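Local coordinates for pyridoxamine 5'-phosphate oxidase-related, FMN-binding (Mycobacterium smegmatis, PDB 3F7E), which is probably a coenzyme F420-dependent oxidoreductase of the FMN-binding split-barrel superfamily, with aflatoxin reductase activity assigned to it only tentatively, at residues E9-R14 with P73-E78; E13-G18 with N99-G104; R44-T49 with A93-L98. All coordinates share one frame; numbering follows the deposited sequence. Where two conformers were deposited one is given.

Contact 1: E9-R14 with P73-E78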
# COMPACT_ATOMS: atom_id res chain seq x y z
N GLU A 9 5.76 16.03 -6.67
CA GLU A 9 6.90 15.79 -5.82
C GLU A 9 6.62 16.25 -4.39
O GLU A 9 7.18 15.71 -3.44
CB GLU A 9 8.17 16.45 -6.38
CG GLU A 9 9.43 15.97 -5.71
CD GLU A 9 10.73 16.28 -6.45
OE1 GLU A 9 11.78 16.00 -5.87
OE2 GLU A 9 10.71 16.86 -7.56
N SER A 10 5.73 17.24 -4.25
CA SER A 10 5.30 17.72 -2.96
C SER A 10 4.80 16.62 -2.02
O SER A 10 5.01 16.72 -0.80
CB SER A 10 4.22 18.78 -3.14
OG SER A 10 3.24 18.32 -4.05
N LEU A 11 4.14 15.59 -2.57
CA LEU A 11 3.63 14.46 -1.78
C LEU A 11 4.79 13.70 -1.17
O LEU A 11 4.69 13.26 -0.04
CB LEU A 11 2.72 13.51 -2.58
CG LEU A 11 1.28 13.97 -2.81
CD1 LEU A 11 0.61 13.05 -3.80
CD2 LEU A 11 0.52 13.99 -1.47
N LEU A 12 5.90 13.59 -1.90
CA LEU A 12 7.06 12.87 -1.39
C LEU A 12 7.84 13.68 -0.39
O LEU A 12 8.66 13.12 0.34
CB LEU A 12 7.97 12.46 -2.54
CG LEU A 12 7.34 11.51 -3.56
CD1 LEU A 12 8.35 11.21 -4.66
CD2 LEU A 12 6.87 10.19 -2.91
N GLU A 13 7.64 15.00 -0.37
CA GLU A 13 8.32 15.86 0.61
C GLU A 13 7.63 15.95 1.96
O GLU A 13 8.18 16.48 2.94
CB GLU A 13 8.51 17.26 0.01
CG GLU A 13 9.54 17.23 -1.14
CD GLU A 13 9.76 18.59 -1.80
OE1 GLU A 13 9.05 19.54 -1.48
OE2 GLU A 13 10.67 18.70 -2.65
N ARG A 14 6.41 15.44 2.02
CA ARG A 14 5.60 15.52 3.22
C ARG A 14 5.78 14.29 4.11
O ARG A 14 6.07 13.18 3.61
CB ARG A 14 4.12 15.68 2.83
CG ARG A 14 3.84 17.05 2.20
CD ARG A 14 2.47 17.14 1.59
NE ARG A 14 1.40 16.98 2.58
CZ ARG A 14 0.10 16.89 2.29
NH1 ARG A 14 -0.81 16.72 3.25
NH2 ARG A 14 -0.30 16.97 1.02
N PRO A 73 -8.42 12.51 -1.14
CA PRO A 73 -7.99 11.22 -1.65
C PRO A 73 -7.83 11.16 -3.17
O PRO A 73 -7.24 10.21 -3.69
CB PRO A 73 -9.09 10.26 -1.19
CG PRO A 73 -10.27 11.11 -0.94
CD PRO A 73 -9.78 12.46 -0.56
N TYR A 74 -8.31 12.17 -3.88
CA TYR A 74 -8.11 12.24 -5.32
C TYR A 74 -6.69 12.68 -5.70
O TYR A 74 -6.28 12.55 -6.86
CB TYR A 74 -9.19 13.11 -5.97
CG TYR A 74 -10.58 12.47 -5.95
CD1 TYR A 74 -11.35 12.44 -4.78
CD2 TYR A 74 -11.12 11.92 -7.11
CE1 TYR A 74 -12.63 11.86 -4.77
CE2 TYR A 74 -12.39 11.34 -7.11
CZ TYR A 74 -13.14 11.31 -5.95
OH TYR A 74 -14.39 10.73 -5.98
N ARG A 75 -5.92 13.15 -4.72
CA ARG A 75 -4.51 13.51 -4.92
C ARG A 75 -3.61 12.39 -4.35
O ARG A 75 -3.62 12.16 -3.14
CB ARG A 75 -4.24 14.80 -4.18
CG ARG A 75 -2.84 15.19 -4.31
CD ARG A 75 -2.69 16.60 -3.88
NE ARG A 75 -1.31 17.03 -4.02
CZ ARG A 75 -0.76 17.47 -5.16
NH1 ARG A 75 -1.48 17.61 -6.26
NH2 ARG A 75 0.52 17.82 -5.18
N TYR A 76 -2.83 11.71 -5.21
CA TYR A 76 -2.07 10.55 -4.78
C TYR A 76 -0.88 10.32 -5.69
O TYR A 76 -0.83 10.90 -6.82
CB TYR A 76 -2.96 9.30 -4.75
CG TYR A 76 -3.50 8.88 -6.09
CD1 TYR A 76 -2.72 8.12 -6.97
CD2 TYR A 76 -4.81 9.19 -6.45
CE1 TYR A 76 -3.22 7.70 -8.20
CE2 TYR A 76 -5.32 8.77 -7.69
CZ TYR A 76 -4.51 8.02 -8.54
OH TYR A 76 -5.02 7.60 -9.75
N LEU A 77 0.02 9.42 -5.28
CA LEU A 77 1.23 9.17 -6.12
C LEU A 77 1.61 7.72 -5.86
O LEU A 77 1.78 7.31 -4.70
CB LEU A 77 2.39 10.11 -5.83
CG LEU A 77 3.61 9.98 -6.74
CD1 LEU A 77 3.24 10.37 -8.18
CD2 LEU A 77 4.74 10.86 -6.28
N GLU A 78 1.76 6.99 -6.97
CA GLU A 78 2.24 5.60 -6.96
C GLU A 78 3.62 5.57 -7.57
O GLU A 78 3.80 6.02 -8.71
CB GLU A 78 1.28 4.71 -7.78
CG GLU A 78 -0.14 4.70 -7.24
CD GLU A 78 -1.14 4.21 -8.22
OE1 GLU A 78 -0.72 3.70 -9.29
OE2 GLU A 78 -2.37 4.31 -7.95
O HOH W 1 1.11 17.78 -1.82
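Leu11 drives its CD1 methyl against the backbone of the strand that begins at Tyr76. Leu11 CD1 lies 3.6 Å from Tyr76 C and 4.0 Å from Leu77 CB. The same methyl also reaches Arg75 CG, so it rests where loop passes into strand. Leu12 adds a second apolar pair one residue on. Leu12 CG is 3.8 Å from Leu77 CD2, and the two side chains cross at about a right angle. With CG anti to the backbone N (chi1 -175°), Leu77 extends toward the helix and meets Leu12 with CD2.

Arg75, extended from CG to NE, passes obliquely across Leu11. Its guanidinium meets Ser10 at an edge, near its plane, with Arg75 NH2 3.0 Å from Ser10 OG. The clear hydrogen bond of Arg75 NH2 is to Gly7 O, and Tyr8 makes a cation-pi contact with the group. A water accepts from Arg14 NH2 at 3.3 Å and weakly from Arg75 NE, and it bonds to Ser10 OG.

Further out, Leu12 packs on Met65, and Leu77 on Val67 and Phe126. The short helix 9-13 crosses strand 76-78 at -88°, with axes 8.5 Å apart. The contact thus has an apolar floor of leucines and a polar rim. There Arg14 NH2 lies 5.1 Å from Arg75 NE, with the water bridging the two like-charged groups. The Asp69 carboxylate, salt-bridged to Arg14, probably offsets part of the charge.

Contact 2: E13-G18 with N99-G104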
# COMPACT_ATOMS: atom_id res chain seq x y z
N GLU A 13 7.64 15.00 -0.37
CA GLU A 13 8.32 15.86 0.61
C GLU A 13 7.63 15.95 1.96
O GLU A 13 8.18 16.48 2.94
CB GLU A 13 8.51 17.26 0.01
CG GLU A 13 9.54 17.23 -1.14
CD GLU A 13 9.76 18.59 -1.80
OE1 GLU A 13 9.05 19.54 -1.48
OE2 GLU A 13 10.67 18.70 -2.65
N ARG A 14 6.41 15.44 2.02
CA ARG A 14 5.60 15.52 3.22
C ARG A 14 5.78 14.29 4.11
O ARG A 14 6.07 13.18 3.61
CB ARG A 14 4.12 15.68 2.83
CG ARG A 14 3.84 17.05 2.20
CD ARG A 14 2.47 17.14 1.59
NE ARG A 14 1.40 16.98 2.58
CZ ARG A 14 0.10 16.89 2.29
NH1 ARG A 14 -0.81 16.72 3.25
NH2 ARG A 14 -0.30 16.97 1.02
N PRO A 15 5.57 14.47 5.44
CA PRO A 15 5.66 13.34 6.38
C PRO A 15 4.38 12.49 6.36
O PRO A 15 3.61 12.46 7.34
CB PRO A 15 5.90 14.03 7.73
CG PRO A 15 5.19 15.37 7.59
CD PRO A 15 5.34 15.77 6.13
N LEU A 16 4.17 11.82 5.23
CA LEU A 16 3.02 10.95 5.04
C LEU A 16 3.48 9.49 5.04
O LEU A 16 4.62 9.19 4.68
CB LEU A 16 2.34 11.24 3.70
CG LEU A 16 1.83 12.69 3.53
CD1 LEU A 16 1.25 12.86 2.11
CD2 LEU A 16 0.82 13.06 4.62
N TYR A 17 2.60 8.56 5.42
CA TYR A 17 2.96 7.16 5.27
C TYR A 17 2.99 6.74 3.81
O TYR A 17 2.15 7.13 3.01
CB TYR A 17 1.99 6.27 6.03
CG TYR A 17 2.22 6.29 7.50
CD1 TYR A 17 1.49 7.17 8.32
CD2 TYR A 17 3.15 5.43 8.09
CE1 TYR A 17 1.69 7.19 9.68
CE2 TYR A 17 3.37 5.45 9.46
CZ TYR A 17 2.64 6.34 10.25
OH TYR A 17 2.82 6.36 11.61
N GLY A 18 3.99 5.93 3.47
CA GLY A 18 4.00 5.26 2.19
C GLY A 18 3.75 3.77 2.37
O GLY A 18 4.34 3.15 3.24
N ASN A 99 12.24 9.11 12.20
CA ASN A 99 11.35 9.51 13.29
C ASN A 99 11.26 11.03 13.41
O ASN A 99 10.16 11.59 13.57
CB ASN A 99 11.80 8.93 14.61
CG ASN A 99 10.87 9.33 15.72
OD1 ASN A 99 9.74 8.85 15.79
ND2 ASN A 99 11.30 10.28 16.55
N ASP A 100 12.41 11.69 13.29
CA ASP A 100 12.45 13.15 13.36
C ASP A 100 11.64 13.79 12.22
O ASP A 100 10.92 14.77 12.45
CB ASP A 100 13.89 13.63 13.33
CG ASP A 100 14.03 15.09 13.72
OD1 ASP A 100 13.47 15.51 14.76
OD2 ASP A 100 14.72 15.80 12.98
N ARG A 101 11.79 13.26 11.00
CA ARG A 101 11.04 13.75 9.83
C ARG A 101 9.52 13.72 10.08
O ARG A 101 8.77 14.56 9.56
CB ARG A 101 11.40 12.91 8.58
CG ARG A 101 10.82 13.49 7.30
CD ARG A 101 11.39 12.87 6.05
NE ARG A 101 10.39 12.10 5.36
CZ ARG A 101 9.28 12.58 4.79
NH1 ARG A 101 8.97 13.87 4.85
NH2 ARG A 101 8.46 11.74 4.19
N TYR A 102 9.08 12.74 10.86
CA TYR A 102 7.66 12.53 11.13
C TYR A 102 7.23 13.12 12.48
O TYR A 102 6.06 12.94 12.88
CB TYR A 102 7.35 11.03 11.08
CG TYR A 102 7.28 10.53 9.65
CD1 TYR A 102 8.44 10.27 8.91
CD2 TYR A 102 6.05 10.37 9.02
CE1 TYR A 102 8.37 9.87 7.57
CE2 TYR A 102 5.96 9.94 7.69
CZ TYR A 102 7.13 9.70 6.97
OH TYR A 102 7.09 9.29 5.65
N ASP A 103 8.17 13.77 13.18
CA ASP A 103 7.94 14.23 14.56
C ASP A 103 7.31 13.13 15.43
O ASP A 103 6.37 13.35 16.21
CB ASP A 103 7.14 15.53 14.57
CG ASP A 103 7.96 16.70 14.07
OD1 ASP A 103 8.92 17.10 14.76
OD2 ASP A 103 7.63 17.21 12.99
N GLY A 104 7.88 11.93 15.30
CA GLY A 104 7.37 10.74 15.94
C GLY A 104 7.85 10.56 17.36
O GLY A 104 8.76 11.28 17.82
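Arg101 and Tyr102 reach the loop 13-18 through different side-chain bends. Arg101 starts with CG anti to its backbone N (chi1 -171°), then bends at chi3 (112°), which turns its guanidinium toward the carbonyl of Arg14. Tyr102 has CG beside the backbone N, and its ring extends along the loop to Leu16.

Arg101 NH2 donates to Arg14 O at 2.8 Å. The acceptor lies in the guanidinium plane, but the donor stands above the carbonyl plane. Arg101 NH1 is 3.3 Å from Glu13 O, near a second carbonyl of the same loop. Tyr102 OH donates to Leu16 O at 2.7 Å, also from above the carbonyl plane.

Pro15 sits between these two grips. Pro15 CB lies over one face of the Tyr102 ring in a CH-pi contact, 4.2 Å from the ring centroid and offset toward the rim. The same Pro15 CB is 3.4 Å from Arg101 O. Tyr102 CE2 comes to 3.3 Å from Pro15 C. Pro15 is the centre of an inverse gamma turn, with a weak bond from Leu16 N back to Arg14 O. That carbonyl therefore serves both the turn and Arg101.

On the other segment, the helix ends in a Schellman motif, with Asp103 at positive phi. Asn99 ND2 bonds to Gly104 O at 3.0 Å and ties the last turn to the chain that leaves it.

The backbone of Phe36 engages both key side chains: its O accepts from Arg101 NE and its N bonds to Tyr102 OH. Trp35 stacks on the Tyr102 ring. The contact joins the end of helix 93-101 to the link between helix 9-13 and strand 18-23, next to the residues that follow strand 29-34.

Contact 3: R44-T49 with A93-L98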
# COMPACT_ATOMS: atom_id res chain seq x y z
N ARG A 44 14.30 6.28 0.78
CA ARG A 44 14.99 5.45 1.77
C ARG A 44 14.00 5.01 2.86
O ARG A 44 13.14 5.81 3.29
CB ARG A 44 16.15 6.22 2.40
CG ARG A 44 17.31 6.41 1.45
CD ARG A 44 18.46 7.21 2.13
NE ARG A 44 19.69 7.23 1.33
CZ ARG A 44 19.94 8.12 0.37
NH1 ARG A 44 19.07 9.09 0.11
NH2 ARG A 44 21.05 8.03 -0.32
N PHE A 45 14.17 3.75 3.29
CA PHE A 45 13.34 3.12 4.32
C PHE A 45 14.22 2.49 5.39
O PHE A 45 15.35 2.11 5.10
CB PHE A 45 12.47 2.01 3.71
CG PHE A 45 11.65 2.47 2.53
CD1 PHE A 45 12.18 2.47 1.22
CD2 PHE A 45 10.35 2.91 2.73
CE1 PHE A 45 11.41 2.90 0.15
CE2 PHE A 45 9.58 3.34 1.67
CZ PHE A 45 10.10 3.34 0.38
N THR A 46 13.67 2.33 6.60
CA THR A 46 14.34 1.59 7.65
C THR A 46 13.73 0.19 7.71
O THR A 46 12.51 0.03 7.71
CB THR A 46 14.27 2.30 9.03
OG1 THR A 46 14.92 1.50 10.01
CG2 THR A 46 12.82 2.57 9.48
N HIS A 47 14.60 -0.82 7.73
CA HIS A 47 14.19 -2.25 7.81
C HIS A 47 15.17 -2.94 8.77
O HIS A 47 16.24 -2.42 9.10
CB HIS A 47 14.33 -2.99 6.44
CG HIS A 47 13.24 -2.72 5.42
ND1 HIS A 47 12.98 -1.48 4.87
CD2 HIS A 47 12.39 -3.58 4.81
CE1 HIS A 47 12.00 -1.59 3.99
NE2 HIS A 47 11.63 -2.85 3.93
N THR A 48 14.82 -4.14 9.20
CA THR A 48 15.85 -5.02 9.77
C THR A 48 16.12 -6.19 8.83
O THR A 48 15.32 -6.54 7.95
CB THR A 48 15.54 -5.56 11.16
OG1 THR A 48 14.70 -6.69 10.99
CG2 THR A 48 14.93 -4.48 12.07
N THR A 49 17.26 -6.82 9.03
CA THR A 49 17.64 -7.96 8.22
C THR A 49 16.94 -9.27 8.61
O THR A 49 17.18 -10.31 7.99
CB THR A 49 19.12 -8.21 8.34
OG1 THR A 49 19.42 -8.46 9.72
CG2 THR A 49 19.93 -7.01 7.83
N ALA A 93 20.87 5.42 13.68
CA ALA A 93 20.85 6.82 13.34
C ALA A 93 19.88 7.16 12.20
O ALA A 93 19.20 8.19 12.26
CB ALA A 93 22.25 7.30 12.98
N PHE A 94 19.80 6.32 11.16
CA PHE A 94 18.89 6.60 10.08
C PHE A 94 17.44 6.45 10.56
O PHE A 94 16.58 7.28 10.25
CB PHE A 94 19.16 5.75 8.82
CG PHE A 94 18.12 5.98 7.77
CD1 PHE A 94 18.13 7.13 6.99
CD2 PHE A 94 17.07 5.09 7.63
CE1 PHE A 94 17.12 7.36 6.04
CE2 PHE A 94 16.08 5.31 6.71
CZ PHE A 94 16.08 6.45 5.92
N TYR A 95 17.17 5.37 11.29
CA TYR A 95 15.86 5.19 11.92
C TYR A 95 15.45 6.47 12.68
O TYR A 95 14.29 6.93 12.59
CB TYR A 95 15.94 3.97 12.84
CG TYR A 95 14.72 3.66 13.70
CD1 TYR A 95 14.44 4.41 14.84
CD2 TYR A 95 13.89 2.59 13.39
CE1 TYR A 95 13.33 4.09 15.65
CE2 TYR A 95 12.79 2.27 14.17
CZ TYR A 95 12.51 3.03 15.29
OH TYR A 95 11.41 2.70 16.06
N LEU A 96 16.38 7.05 13.44
CA LEU A 96 16.05 8.25 14.22
C LEU A 96 15.83 9.49 13.34
O LEU A 96 14.98 10.32 13.67
CB LEU A 96 17.12 8.52 15.26
CG LEU A 96 17.17 7.54 16.43
CD1 LEU A 96 18.24 7.98 17.42
CD2 LEU A 96 15.80 7.46 17.13
N LYS A 97 16.56 9.61 12.24
CA LYS A 97 16.25 10.68 11.28
C LYS A 97 14.84 10.58 10.69
O LYS A 97 14.16 11.61 10.51
CB LYS A 97 17.27 10.68 10.15
CG LYS A 97 18.65 11.17 10.55
CD LYS A 97 19.56 11.23 9.32
CE LYS A 97 20.95 11.69 9.68
NZ LYS A 97 20.94 13.13 10.00
N LEU A 98 14.38 9.36 10.39
CA LEU A 98 13.00 9.16 9.88
C LEU A 98 12.00 9.55 10.96
O LEU A 98 11.06 10.29 10.71
CB LEU A 98 12.72 7.72 9.38
CG LEU A 98 13.28 7.36 8.02
CD1 LEU A 98 12.86 5.93 7.77
CD2 LEU A 98 12.63 8.26 7.05
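Thr46 packs against Phe94, Tyr95 and Leu98 in a helix-on-sheet contact made without hydrogen bonds between the two segments. One side is strand 43-48 of the antiparallel sheet; the other is the start of helix 93-101. The short axes lie 8.4 Å apart and cross at -128°.

Phe94 enters edge-on to the strand backbone. Phe94 CE2 is 3.6 Å from Phe45 C, and Thr46 N lies at the ring edge, near its plane. Phe94 CG is anti to the backbone N (chi1 175°), which sends the ring from the helix to the strand. The ring also meets the aliphatic start of Arg44, with Phe94 CZ 3.5 Å from Arg44 CB. The two side chains cross at about a right angle, and the guanidinium leads away to a salt bridge with Asp39.

Thr46 uses both branches. Thr46 CG2 is 3.8 Å from Leu98 CD1, and the two side chains slide past each other in opposite directions. Thr46 OG1 touches the edge of the Tyr95 ring, 3.7 Å from Tyr95 CD2. Thr46 OG1 hydrogen-bonds to Arg116 NH1 of the neighbouring strand 116-127. Phe94 packs on Ile118 of that strand too, so this side chain meets two neighbouring strands.

Asp89 accepts from the backbone N of Phe94 and of Tyr95 near the start of the helix. Phe45 and His47, on the face away from helix 93-101, meet Leu20 of strand 18-23. His47 also meets Lys53 of helix 52-59. The arrangement is consistent with a helix packed on the outside of the barrel in an FMN-binding split-barrel fold.

In the fold
Contacts 1 and 2 start from the same part of the chain and share Glu13 and Arg14. Their centres are 13 Å apart, and they touch where Leu11 CD2 lies 3.8 Å from Leu16 CD1. Contacts 2 and 3 both use helix 93-101, with centres 12 Å apart, and contact 3 is nested inside the loop that contact 2 closes. Contacts 1 and 3 lie 21 Å apart between centres, on opposite sides of the chain's centre, and their segments alternate along the chain. Both reach the same antiparallel sheet, through strands 76-88 and 43-48. Contact 2 joins the loop that follows helix 9-13 to the end of helix 93-101, and contacts 1 and 3 pack the two helices against the sheet.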